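Local coordinates for protein CaaX farnesyltransferase alpha subunit Ram2 (Aspergillus fumigatus, PDB 4L9P) that probably serves as the alpha subunit of a heterodimeric protein farnesyltransferase, pairing with the beta subunit Ram1 to attach isoprenoids to CaaX proteins, at residues K114-H119 and Q124-R129; W309-Y314 and K329-L334. The protein carries 1 engineered substitution. All blocks are in the same frame, centred on the assembly; numbering follows the deposited sequence. Where two conformers were deposited one is given.

Contact 1 (K114-H119 and Q124-R129)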
ATOM      1  N   LYS A 114      24.404  -9.763  -8.601  1.00  7.24           N
ATOM      2  CA  LYS A 114      23.967 -10.531  -9.766  1.00  8.27           C
ATOM      3  C   LYS A 114      22.513 -10.967  -9.670  1.00  8.12           C
ATOM      4  O   LYS A 114      21.777 -10.950 -10.664  1.00  9.95           O
ATOM      5  CB  LYS A 114      24.882 -11.794  -9.924  1.00 11.26           C
ATOM      6  CG  LYS A 114      26.334 -11.405 -10.244  1.00 15.37           C
ATOM      7  CD  LYS A 114      27.276 -12.614 -10.074  1.00 20.14           C
ATOM      8  CE  LYS A 114      28.747 -12.192  -9.799  1.00 24.52           C
ATOM      9  NZ  LYS A 114      29.799 -13.277  -9.651  1.00 26.94           N
ATOM     10  N   VAL A 115      22.089 -11.385  -8.480  1.00  7.87           N
ATOM     11  CA  VAL A 115      20.700 -11.750  -8.273  1.00  8.25           C
ATOM     12  C   VAL A 115      19.777 -10.535  -8.464  1.00  6.04           C
ATOM     13  O   VAL A 115      18.725 -10.622  -9.111  1.00  6.84           O
ATOM     14  CB  VAL A 115      20.483 -12.371  -6.841  1.00  8.69           C
ATOM     15  CG1 VAL A 115      19.018 -12.886  -6.721  1.00  9.40           C
ATOM     16  CG2 VAL A 115      21.446 -13.572  -6.578  1.00 10.56           C
ATOM     17  N   ALA A 116      20.206  -9.390  -7.915  1.00  6.53           N
ATOM     18  CA  ALA A 116      19.439  -8.147  -7.967  1.00  6.81           C
ATOM     19  C   ALA A 116      19.251  -7.705  -9.435  1.00  7.22           C
ATOM     20  O   ALA A 116      18.208  -7.213  -9.797  1.00  9.25           O
ATOM     21  CB  ALA A 116      20.131  -7.032  -7.135  1.00  7.26           C
ATOM     22  N   LEU A 117      20.297  -7.894 -10.250  1.00  7.81           N
ATOM     23  CA  LEU A 117      20.255  -7.504 -11.697  1.00  9.06           C
ATOM     24  C   LEU A 117      19.349  -8.440 -12.485  1.00 12.12           C
ATOM     25  O   LEU A 117      18.844  -8.048 -13.534  1.00 13.93           O
ATOM     26  CB  LEU A 117      21.672  -7.513 -12.287  1.00  9.67           C
ATOM     27  CG  LEU A 117      22.534  -6.329 -11.837  1.00  9.43           C
ATOM     28  CD1 LEU A 117      24.003  -6.570 -12.263  1.00 10.06           C
ATOM     29  CD2 LEU A 117      21.978  -5.069 -12.494  1.00 11.30           C
ATOM     30  N   LYS A 118      19.067  -9.625 -11.969  1.00 12.51           N
ATOM     31  CA  LYS A 118      18.224 -10.575 -12.691  1.00 14.32           C
ATOM     32  C   LYS A 118      16.761 -10.403 -12.333  1.00 13.81           C
ATOM     33  O   LYS A 118      15.893 -10.732 -13.153  1.00 16.17           O
ATOM     34  CB  LYS A 118      18.612 -12.016 -12.409  1.00 17.92           C
ATOM     35  CG  LYS A 118      19.839 -12.502 -13.150  1.00 22.91           C
ATOM     36  CD  LYS A 118      20.035 -14.001 -12.804  1.00 27.15           C
ATOM     37  CE  LYS A 118      21.357 -14.561 -13.360  1.00 30.04           C
ATOM     38  NZ  LYS A 118      21.557 -16.048 -13.094  1.00 32.26           N
ATOM     39  N   HIS A 119      16.453  -9.910 -11.138  1.00 11.89           N
ATOM     40  CA  HIS A 119      15.072  -9.936 -10.621  1.00 12.32           C
ATOM     41  C   HIS A 119      14.684  -8.590 -10.065  1.00 13.65           C
ATOM     42  O   HIS A 119      14.920  -8.278  -8.955  1.00 14.20           O
ATOM     43  CB  HIS A 119      14.963 -10.968  -9.493  1.00 12.80           C
ATOM     44  CG  HIS A 119      15.335 -12.352  -9.916  1.00 13.53           C
ATOM     45  ND1 HIS A 119      14.512 -13.113 -10.714  1.00 13.77           N
ATOM     46  CD2 HIS A 119      16.419 -13.125  -9.644  1.00 15.64           C
ATOM     47  CE1 HIS A 119      15.053 -14.310 -10.890  1.00 16.36           C
ATOM     48  NE2 HIS A 119      16.212 -14.339 -10.268  1.00 16.91           N
ATOM     49  N   GLN A 124      12.911  -9.329  -0.781  0.71  5.98           N
ATOM     50  CA  GLN A 124      13.893 -10.115  -0.065  0.71  5.93           C
ATOM     51  C   GLN A 124      15.273  -9.649  -0.466  0.71  5.85           C
ATOM     52  O   GLN A 124      16.129  -9.489   0.404  0.71  5.48           O
ATOM     53  CB  GLN A 124      13.736 -11.586  -0.475  0.71  5.89           C
ATOM     54  CG  GLN A 124      12.516 -12.291   0.186  0.71  6.59           C
ATOM     55  CD  GLN A 124      11.217 -11.786  -0.353  0.71  7.61           C
ATOM     56  OE1 GLN A 124      11.002 -11.779  -1.568  0.71  8.63           O
ATOM     57  NE2 GLN A 124      10.332 -11.362   0.552  0.71  8.33           N
ATOM     58  N   ILE A 125      15.499  -9.416  -1.769  1.00  5.75           N
ATOM     59  CA  ILE A 125      16.879  -9.135  -2.176  1.00  5.56           C
ATOM     60  C   ILE A 125      17.378  -7.825  -1.536  1.00  4.66           C
ATOM     61  O   ILE A 125      18.543  -7.668  -1.145  1.00  6.19           O
ATOM     62  CB  ILE A 125      16.878  -8.967  -3.742  1.00  8.08           C
ATOM     63  CG1 ILE A 125      16.810 -10.357  -4.372  1.00 10.07           C
ATOM     64  CG2 ILE A 125      18.054  -8.135  -4.287  1.00 10.07           C
ATOM     65  CD1 ILE A 125      16.407 -10.245  -5.899  1.00 10.94           C
ATOM     66  N   TRP A 126      16.483  -6.858  -1.401  1.00  4.45           N
ATOM     67  CA  TRP A 126      16.839  -5.549  -0.875  1.00  5.59           C
ATOM     68  C   TRP A 126      16.812  -5.502   0.636  1.00  4.38           C
ATOM     69  O   TRP A 126      17.621  -4.790   1.240  1.00  5.78           O
ATOM     70  CB  TRP A 126      16.003  -4.432  -1.557  1.00  5.17           C
ATOM     71  CG  TRP A 126      16.443  -4.402  -2.999  1.00  6.42           C
ATOM     72  CD1 TRP A 126      15.886  -5.054  -4.087  1.00  8.74           C
ATOM     73  CD2 TRP A 126      17.634  -3.785  -3.479  1.00  5.65           C
ATOM     74  NE1 TRP A 126      16.709  -4.927  -5.188  1.00  8.23           N
ATOM     75  CE2 TRP A 126      17.785  -4.136  -4.837  1.00  7.26           C
ATOM     76  CE3 TRP A 126      18.611  -2.984  -2.871  1.00  5.69           C
ATOM     77  CZ2 TRP A 126      18.879  -3.696  -5.603  1.00  6.66           C
ATOM     78  CZ3 TRP A 126      19.675  -2.555  -3.613  1.00  6.28           C
ATOM     79  CH2 TRP A 126      19.809  -2.901  -4.990  1.00  6.64           C
ATOM     80  N   HIS A 127      15.943  -6.297   1.262  1.00  3.97           N
ATOM     81  CA  HIS A 127      16.041  -6.507   2.704  1.00  5.12           C
ATOM     82  C   HIS A 127      17.370  -7.225   3.051  1.00  4.94           C
ATOM     83  O   HIS A 127      18.091  -6.813   3.968  1.00  5.37           O
ATOM     84  CB  HIS A 127      14.853  -7.265   3.292  1.00  6.12           C
ATOM     85  CG  HIS A 127      15.008  -7.450   4.758  1.00  7.43           C
ATOM     86  ND1 HIS A 127      15.025  -6.386   5.629  1.00  7.97           N
ATOM     87  CD2 HIS A 127      15.227  -8.564   5.504  1.00  9.06           C
ATOM     88  CE1 HIS A 127      15.243  -6.832   6.862  1.00  8.82           C
ATOM     89  NE2 HIS A 127      15.358  -8.151   6.814  1.00 10.80           N
ATOM     90  N   HIS A 128      17.743  -8.255   2.273  1.00  5.05           N
ATOM     91  CA  HIS A 128      18.965  -9.018   2.550  1.00  4.39           C
ATOM     92  C   HIS A 128      20.145  -8.074   2.438  1.00  4.77           C
ATOM     93  O   HIS A 128      21.090  -8.135   3.243  1.00  5.69           O
ATOM     94  CB  HIS A 128      19.082 -10.143   1.525  1.00  5.41           C
ATOM     95  CG  HIS A 128      20.196 -11.091   1.799  1.00  6.22           C
ATOM     96  ND1 HIS A 128      20.167 -11.977   2.859  1.00  7.64           N
ATOM     97  CD2 HIS A 128      21.316 -11.360   1.082  1.00  6.97           C
ATOM     98  CE1 HIS A 128      21.268 -12.733   2.809  1.00  8.30           C
ATOM     99  NE2 HIS A 128      21.987 -12.385   1.738  1.00  8.00           N
ATOM    100  N   ARG A 129      20.141  -7.169   1.466  1.00  5.53           N
ATOM    101  CA  ARG A 129      21.253  -6.218   1.306  1.00  4.81           C
ATOM    102  C   ARG A 129      21.402  -5.369   2.579  1.00  5.04           C
ATOM    103  O   ARG A 129      22.528  -5.126   3.058  1.00  6.30           O
ATOM    104  CB  ARG A 129      21.037  -5.318   0.085  1.00  5.06           C
ATOM    105  CG  ARG A 129      22.339  -4.600  -0.312  1.00  4.73           C
ATOM    106  CD  ARG A 129      22.093  -3.705  -1.536  1.00  4.61           C
ATOM    107  NE  ARG A 129      23.375  -3.361  -2.176  1.00  5.27           N
ATOM    108  CZ  ARG A 129      23.985  -4.109  -3.096  1.00  3.91           C
ATOM    109  NH1 ARG A 129      23.393  -5.218  -3.581  1.00  5.56           N
ATOM    110  NH2 ARG A 129      25.222  -3.748  -3.515  1.00  5.47           N
TER
HETATM  111  O   HOH W   1      16.403  -6.432  -7.666  1.00 16.24           O

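Contact 2 (W309-Y314 and K329-L334)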
ATOM      1  N   TRP A 309      -2.116  26.388  -5.955  1.00 12.01           N
ATOM      2  CA  TRP A 309      -1.269  27.198  -5.079  1.00 12.59           C
ATOM      3  C   TRP A 309      -1.948  28.528  -4.769  1.00 13.93           C
ATOM      4  O   TRP A 309      -2.016  28.959  -3.595  1.00 15.31           O
ATOM      5  CB  TRP A 309       0.068  27.456  -5.771  1.00 13.03           C
ATOM      6  CG  TRP A 309       1.126  27.962  -4.862  1.00 12.76           C
ATOM      7  CD1 TRP A 309       1.227  29.208  -4.322  1.00 13.21           C
ATOM      8  CD2 TRP A 309       2.241  27.214  -4.378  1.00 11.93           C
ATOM      9  NE1 TRP A 309       2.362  29.284  -3.534  1.00 14.09           N
ATOM     10  CE2 TRP A 309       2.990  28.062  -3.543  1.00 13.00           C
ATOM     11  CE3 TRP A 309       2.678  25.885  -4.580  1.00 11.79           C
ATOM     12  CZ2 TRP A 309       4.161  27.636  -2.910  1.00 12.14           C
ATOM     13  CZ3 TRP A 309       3.849  25.455  -3.956  1.00 11.05           C
ATOM     14  CH2 TRP A 309       4.576  26.326  -3.134  1.00 11.58           C
ATOM     15  N   LEU A 310      -2.454  29.178  -5.824  1.00 13.91           N
ATOM     16  CA  LEU A 310      -3.177  30.451  -5.632  1.00 15.28           C
ATOM     17  C   LEU A 310      -4.430  30.281  -4.755  1.00 15.97           C
ATOM     18  O   LEU A 310      -4.722  31.150  -3.933  1.00 16.35           O
ATOM     19  CB  LEU A 310      -3.525  31.087  -6.988  1.00 16.85           C
ATOM     20  CG  LEU A 310      -2.263  31.566  -7.706  1.00 17.65           C
ATOM     21  CD1 LEU A 310      -2.533  31.956  -9.159  1.00 18.70           C
ATOM     22  CD2 LEU A 310      -1.485  32.668  -6.942  1.00 17.89           C
ATOM     23  N   ALA A 311      -5.167  29.181  -4.911  1.00 15.39           N
ATOM     24  CA  ALA A 311      -6.355  28.998  -4.111  1.00 15.97           C
ATOM     25  C   ALA A 311      -5.945  28.990  -2.653  1.00 16.89           C
ATOM     26  O   ALA A 311      -6.619  29.563  -1.813  1.00 18.07           O
ATOM     27  CB  ALA A 311      -7.010  27.696  -4.466  1.00 16.43           C
ATOM     28  N   ASP A 312      -4.854  28.274  -2.340  1.00 16.48           N
ATOM     29  CA  ASP A 312      -4.405  28.212  -0.948  1.00 16.01           C
ATOM     30  C   ASP A 312      -3.883  29.545  -0.420  1.00 17.84           C
ATOM     31  O   ASP A 312      -4.162  29.898   0.748  1.00 19.00           O
ATOM     32  CB  ASP A 312      -3.346  27.119  -0.746  1.00 15.45           C
ATOM     33  CG  ASP A 312      -3.920  25.727  -0.892  1.00 16.39           C
ATOM     34  OD1 ASP A 312      -5.153  25.527  -0.742  1.00 19.10           O
ATOM     35  OD2 ASP A 312      -3.133  24.797  -1.130  1.00 16.01           O
ATOM     36  N   VAL A 313      -3.107  30.273  -1.244  1.00 16.74           N
ATOM     37  CA  VAL A 313      -2.639  31.596  -0.830  1.00 18.43           C
ATOM     38  C   VAL A 313      -3.823  32.517  -0.480  1.00 20.34           C
ATOM     39  O   VAL A 313      -3.823  33.182   0.568  1.00 22.34           O
ATOM     40  CB  VAL A 313      -1.771  32.244  -1.931  1.00 19.05           C
ATOM     41  CG1 VAL A 313      -1.608  33.743  -1.686  1.00 20.77           C
ATOM     42  CG2 VAL A 313      -0.397  31.533  -2.006  1.00 17.95           C
ATOM     43  N   TYR A 314      -4.840  32.546  -1.336  1.00 19.53           N
ATOM     44  CA  TYR A 314      -5.961  33.479  -1.120  1.00 20.26           C
ATOM     45  C   TYR A 314      -6.841  33.005   0.036  1.00 21.02           C
ATOM     46  O   TYR A 314      -7.439  33.821   0.756  1.00 21.81           O
ATOM     47  CB  TYR A 314      -6.783  33.601  -2.398  1.00 21.77           C
ATOM     48  CG  TYR A 314      -6.089  34.448  -3.435  1.00 25.72           C
ATOM     49  CD1 TYR A 314      -5.776  35.791  -3.168  1.00 28.76           C
ATOM     50  CD2 TYR A 314      -5.764  33.933  -4.678  1.00 26.64           C
ATOM     51  CE1 TYR A 314      -5.121  36.577  -4.136  1.00 30.47           C
ATOM     52  CE2 TYR A 314      -5.101  34.701  -5.629  1.00 28.57           C
ATOM     53  CZ  TYR A 314      -4.772  36.001  -5.350  1.00 30.85           C
ATOM     54  OH  TYR A 314      -4.129  36.738  -6.309  1.00 32.62           O
ATOM     55  N   LYS A 329     -12.846  31.294  -6.971  1.00 11.79           N
ATOM     56  CA  LYS A 329     -12.671  31.313  -8.412  1.00 11.64           C
ATOM     57  C   LYS A 329     -11.585  30.309  -8.884  1.00 10.77           C
ATOM     58  O   LYS A 329     -11.771  29.647  -9.927  1.00 11.21           O
ATOM     59  CB  LYS A 329     -12.254  32.724  -8.841  1.00 13.66           C
ATOM     60  CG  LYS A 329     -12.114  32.869 -10.316  1.00 15.59           C
ATOM     61  CD  LYS A 329     -11.544  34.271 -10.661  1.00 18.42           C
ATOM     62  CE  LYS A 329     -11.321  34.401 -12.188  1.00 22.07           C
ATOM     63  NZ  LYS A 329     -10.789  35.742 -12.643  1.00 24.33           N
ATOM     64  N   MET A 330     -10.426  30.280  -8.201  1.00 10.07           N
ATOM     65  CA  MET A 330      -9.361  29.346  -8.592  1.00 10.54           C
ATOM     66  C   MET A 330      -9.891  27.912  -8.511  1.00  9.99           C
ATOM     67  O   MET A 330      -9.646  27.118  -9.424  1.00 10.28           O
ATOM     68  CB  MET A 330      -8.150  29.532  -7.684  1.00 11.75           C
ATOM     69  CG  MET A 330      -7.455  30.855  -7.819  1.00 12.89           C
ATOM     70  SD  MET A 330      -6.827  31.167  -9.504  1.00 15.73           S
ATOM     71  CE  MET A 330      -8.173  32.225 -10.188  1.00 18.46           C
ATOM     72  N   LEU A 331     -10.637  27.597  -7.432  1.00  8.33           N
ATOM     73  CA  LEU A 331     -11.121  26.232  -7.255  1.00  9.49           C
ATOM     74  C   LEU A 331     -12.171  25.869  -8.313  1.00  9.83           C
ATOM     75  O   LEU A 331     -12.312  24.716  -8.724  1.00  9.76           O
ATOM     76  CB  LEU A 331     -11.643  26.070  -5.838  1.00 10.94           C
ATOM     77  CG  LEU A 331     -10.522  26.071  -4.769  1.00 11.16           C
ATOM     78  CD1 LEU A 331     -11.142  26.384  -3.415  1.00 13.16           C
ATOM     79  CD2 LEU A 331      -9.835  24.664  -4.643  1.00 10.55           C
ATOM     80  N   THR A 332     -12.947  26.883  -8.733  1.00 10.11           N
ATOM     81  CA  THR A 332     -13.893  26.706  -9.815  1.00 10.79           C
ATOM     82  C   THR A 332     -13.185  26.408 -11.153  1.00 10.29           C
ATOM     83  O   THR A 332     -13.637  25.531 -11.916  1.00 10.39           O
ATOM     84  CB  THR A 332     -14.794  27.943  -9.901  1.00 11.40           C
ATOM     85  OG1 THR A 332     -15.507  28.071  -8.662  1.00 12.91           O
ATOM     86  CG2 THR A 332     -15.788  27.733 -11.020  1.00 11.76           C
ATOM     87  N   LEU A 333     -12.082  27.103 -11.428  1.00  9.27           N
ATOM     88  CA  LEU A 333     -11.310  26.746 -12.614  1.00  9.67           C
ATOM     89  C   LEU A 333     -10.842  25.278 -12.568  1.00  9.59           C
ATOM     90  O   LEU A 333     -10.849  24.603 -13.586  1.00 10.19           O
ATOM     91  CB  LEU A 333     -10.099  27.658 -12.786  1.00 11.52           C
ATOM     92  CG  LEU A 333     -10.465  29.115 -13.091  1.00 14.15           C
ATOM     93  CD1 LEU A 333      -9.223  30.006 -13.090  1.00 16.47           C
ATOM     94  CD2 LEU A 333     -11.109  29.176 -14.447  1.00 15.52           C
ATOM     95  N   LEU A 334     -10.388  24.820 -11.396  1.00  8.67           N
ATOM     96  CA  LEU A 334      -9.941  23.431 -11.251  1.00  8.04           C
ATOM     97  C   LEU A 334     -11.113  22.476 -11.473  1.00  8.00           C
ATOM     98  O   LEU A 334     -10.965  21.493 -12.208  1.00  8.95           O
ATOM     99  CB  LEU A 334      -9.327  23.234  -9.871  1.00  7.69           C
ATOM    100  CG  LEU A 334      -7.935  23.872  -9.748  1.00  8.00           C
ATOM    101  CD1 LEU A 334      -7.507  24.042  -8.296  1.00 10.05           C
ATOM    102  CD2 LEU A 334      -6.826  23.016 -10.495  1.00 10.17           C
TER

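Contact 1 (K114-H119 and Q124-R129)
Ile125 reaches from helix 123-133 to Val115 and Ala116 on helix 105-118, joining the two antiparallel arms of a helical hairpin within one prenyltransferase alpha subunit repeat. The segment axes stay 10.3 Å apart at their closest, at 152° between their N-to-C directions.

The apolar part rests on the two branches of Ile125. CG2, anti to the backbone N, comes to 3.7 Å from Ala116 CB, while the other branch carries CD1 to 3.8 Å from Val115 CG1. CD1 also meets His119 at the start of the turn, with His119 CB 3.9 Å from it. Trp126 adds its six-membered ring, whose CZ2 lies 3.9 Å from Ala116 CB in an oblique approach. Beyond the pair, Trp91 of helix 88-100 packs on Ile125, and Met153 of helix 146-156 on Trp126.

No direct hydrogen bond crosses the interface; the polar link is one water. It donates to two carbonyls of 114-119, Ala116 O and His119 O, and so ties the last turn of the helix to the residue that leaves it. Its third bond is accepted in the plane of the indole, 2.9 Å from Trp126 NE1.

Contact 2 (W309-Y314 and K329-L334)
Ala311 and Met330 pack against each other where helices 304-317 and 323-338 run antiparallel, as neighbouring arms of a helical hairpin in the C-terminal part of this all-helical subunit. Their CA atoms are 5.4 Å apart, and the short segment axes approach to 8.8 Å with 156° between their directions. The small side chain of Ala311 is consistent with this close approach, and the contact is apolar throughout, with no hydrogen bond from one segment to the other.

Ala311 meets two residues of successive positions through its single CB. Met330 CB stands 3.9 Å from it, and Leu331 approaches it with the branch point of its side chain, CG at the same 3.9 Å. One arm of that fork, CD2, also lies near the methyl. Farther out, Leu331 packs on Trp346, Ile350 and Ile353, so helix 343-362 packs against the same residue that meets Ala311.

Met330 starts toward the opposing helix and then turns off. The bend at chi2 (-60°) carries SD away from Ala311, and a second bend at chi3 sets the direction of CE, so that the root of the chain, rather than its end, does most of the touching. Ile307, one helical turn before Ala311, packs on Met330 as well.

Leu310 takes a smaller share than Ala311 or Met330 and uses its CB toward Met330; its side chain also packs on Ala283, Arg284 and Val287. That CB lies 4.0 Å from Met330 CG and 4.2 Å from Met330 SD.

How the contacts relate
From the N terminus, the chain passes four helices before helix 105-118, then turns and comes back along helix 123-133; contact 1 closes this tight loop, with only four residues between its segments. It then goes on through several further helices before helix 304-317, and contact 2 closes a wider loop of fourteen residues on reaching helix 323-338. The loops follow in series, neither nesting nor crossing. The centres of contacts 1 and 2 lie about 46 Å apart, on opposite sides of the chain's centre. Contact 1 sits in the part that meets Ram1 and the bound peptide, whereas contact 2 joins C-terminal helices and its segments touch no other protein chain of the assembly.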